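Local coordinates for MsStt7d protein (Micromonas, PDB 4IX3), which is probably an ATP-dependent protein kinase, a homolog of the state transition kinase Stt7, represented here by its catalytic domain, at residues 31-37 with 48-53. Numbering follows the deposited sequence.
Sequences GNFGTVF and VLKNAK
K50 stretches its side chain across the start of strand 34-41, from V36 back to F33, CG anti to the backbone N (chi1 -174°) and every later bond extended. Its CG and CD pass V36 CG2, its CE lies 3.8 Å from G34 CA, and NZ ends 3.6 Å from F33 CZ, meeting the ring obliquely. A water over the centre of one ring face accepts from K50 NZ and F33 N. This is the kinase glycine-rich loop running into a β-hairpin: strands 34-41 and 45-52 pair antiparallel, and K50, seen to bind ADP in this protein, carries the ammonium that E66 holds in a salt bridge. Cut back to an alanine here, the side chain would probably leave the E66 carboxylate without its charge partner and F33 without the chain crossing it. On the opposite face, T35 and N51 stand side by side; N51 CG sits between its backbone N and carbonyl carbon (chi1 72°), which brings OD1 within 3.7 Å of T35 CB. A water bonds T35 OG1, N51 OD1 and A52 O. N51 OD1 also meets the F37 ring at its edge, 4.0 Å from F37 CE2. Where the strands part, K53 N gives F33 O a nearly straight 2.8 Å bond.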
loop_
_atom_site.group_PDB
_atom_site.type_symbol
_atom_site.label_atom_id
_atom_site.label_comp_id
_atom_site.label_asym_id
_atom_site.label_seq_id
_atom_site.Cartn_x
_atom_site.Cartn_y
_atom_site.Cartn_z
ATOM N N GLY B 31 -2.306 -3.410 3.282
ATOM C CA GLY B 31 -2.565 -2.034 3.666
ATOM C C GLY B 31 -1.514 -1.284 2.896
ATOM O O GLY B 31 -1.183 -1.671 1.780
ATOM N N ASN B 32 -0.918 -0.266 3.498
ATOM C CA ASN B 32 0.066 0.500 2.759
ATOM C C ASN B 32 1.437 -0.173 2.763
ATOM O O ASN B 32 2.171 -0.015 1.784
ATOM C CB ASN B 32 0.158 1.947 3.272
ATOM C CG ASN B 32 -1.141 2.733 3.049
ATOM O OD1 ASN B 32 -1.872 2.490 2.082
ATOM N ND2 ASN B 32 -1.448 3.654 3.954
ATOM N N PHE B 33 1.844 -0.780 3.871
ATOM C CA PHE B 33 3.218 -1.262 3.976
ATOM C C PHE B 33 3.327 -2.724 4.385
ATOM O O PHE B 33 4.448 -3.220 4.416
ATOM C CB PHE B 33 4.065 -0.382 4.889
ATOM C CG PHE B 33 3.590 -0.417 6.324
ATOM C CD1 PHE B 33 3.957 -1.452 7.177
ATOM C CD2 PHE B 33 2.757 0.587 6.824
ATOM C CE1 PHE B 33 3.549 -1.451 8.509
ATOM C CE2 PHE B 33 2.313 0.574 8.114
ATOM C CZ PHE B 33 2.723 -0.446 8.968
ATOM N N GLY B 34 2.201 -3.363 4.703
ATOM C CA GLY B 34 2.200 -4.757 5.160
ATOM C C GLY B 34 1.051 -5.607 4.662
ATOM O O GLY B 34 0.122 -5.112 3.994
ATOM N N THR B 35 1.104 -6.888 4.976
ATOM C CA THR B 35 0.082 -7.828 4.563
ATOM C C THR B 35 -0.371 -8.603 5.777
ATOM O O THR B 35 0.466 -9.081 6.558
ATOM C CB THR B 35 0.607 -8.810 3.493
ATOM O OG1 THR B 35 1.236 -8.038 2.445
ATOM C CG2 THR B 35 -0.517 -9.623 2.886
ATOM N N VAL B 36 -1.680 -8.697 5.972
ATOM C CA VAL B 36 -2.282 -9.411 7.114
ATOM C C VAL B 36 -2.842 -10.733 6.598
ATOM O O VAL B 36 -3.496 -10.766 5.556
ATOM C CB VAL B 36 -3.362 -8.552 7.826
ATOM C CG1 VAL B 36 -3.963 -9.367 8.962
ATOM C CG2 VAL B 36 -2.743 -7.260 8.344
ATOM N N PHE B 37 -2.583 -11.811 7.327
ATOM C CA PHE B 37 -3.127 -13.116 7.033
ATOM C C PHE B 37 -3.865 -13.663 8.269
ATOM O O PHE B 37 -3.546 -13.301 9.389
ATOM C CB PHE B 37 -1.976 -14.093 6.764
ATOM C CG PHE B 37 -1.125 -13.740 5.582
ATOM C CD1 PHE B 37 -1.334 -14.363 4.375
ATOM C CD2 PHE B 37 -0.089 -12.837 5.710
ATOM C CE1 PHE B 37 -0.556 -14.016 3.283
ATOM C CE2 PHE B 37 0.752 -12.529 4.634
ATOM C CZ PHE B 37 0.510 -13.140 3.428
ATOM N N VAL B 48 -4.312 -13.436 13.901
ATOM C CA VAL B 48 -4.059 -12.642 12.694
ATOM C C VAL B 48 -2.565 -12.327 12.726
ATOM O O VAL B 48 -1.992 -12.107 13.780
ATOM C CB VAL B 48 -4.946 -11.387 12.716
ATOM C CG1 VAL B 48 -4.481 -10.366 11.710
ATOM C CG2 VAL B 48 -6.380 -11.773 12.417
ATOM N N LEU B 49 -1.942 -12.331 11.554
ATOM C CA LEU B 49 -0.487 -12.279 11.396
ATOM C C LEU B 49 -0.173 -11.199 10.363
ATOM O O LEU B 49 -0.838 -11.139 9.335
ATOM C CB LEU B 49 0.011 -13.618 10.820
ATOM C CG LEU B 49 -0.081 -14.791 11.813
ATOM C CD1 LEU B 49 -0.186 -16.100 11.052
ATOM C CD2 LEU B 49 1.093 -14.695 12.771
ATOM N N LYS B 50 0.822 -10.383 10.629
ATOM C CA LYS B 50 1.197 -9.335 9.657
ATOM C C LYS B 50 2.682 -9.370 9.405
ATOM O O LYS B 50 3.468 -9.435 10.364
ATOM C CB LYS B 50 0.855 -7.926 10.203
ATOM C CG LYS B 50 1.099 -6.809 9.173
ATOM C CD LYS B 50 0.570 -5.457 9.674
ATOM C CE LYS B 50 0.793 -4.406 8.624
ATOM N NZ LYS B 50 0.288 -3.060 9.114
ATOM N N ASN B 51 3.064 -9.218 8.125
ATOM C CA ASN B 51 4.473 -8.976 7.812
ATOM C C ASN B 51 4.585 -7.725 6.921
ATOM O O ASN B 51 3.558 -7.114 6.575
ATOM C CB ASN B 51 5.152 -10.198 7.174
ATOM C CG ASN B 51 4.693 -10.458 5.741
ATOM O OD1 ASN B 51 3.671 -9.908 5.277
ATOM N ND2 ASN B 51 5.446 -11.319 5.034
ATOM N N ALA B 52 5.806 -7.296 6.629
ATOM C CA ALA B 52 6.038 -6.128 5.769
ATOM C C ALA B 52 5.877 -6.540 4.305
ATOM O O ALA B 52 6.179 -7.680 3.918
ATOM C CB ALA B 52 7.433 -5.564 6.026
ATOM N N LYS B 53 5.444 -5.604 3.461
ATOM C CA LYS B 53 5.520 -5.779 1.992
ATOM C C LYS B 53 6.970 -5.619 1.562
ATOM O O LYS B 53 7.608 -4.618 1.917
ATOM C CB LYS B 53 4.634 -4.722 1.303
ATOM C CG LYS B 53 3.150 -5.086 1.477
ATOM C CD LYS B 53 2.248 -4.026 0.838
ATOM C CE LYS B 53 2.192 -4.140 -0.665
ATOM N NZ LYS B 53 1.087 -3.221 -1.058
HETATM O O HOH W 1 1.483 -0.850 -0.817
HETATM O O HOH W 2 -0.167 -1.778 6.252
HETATM O O HOH W 3 3.723 -9.146 2.659
#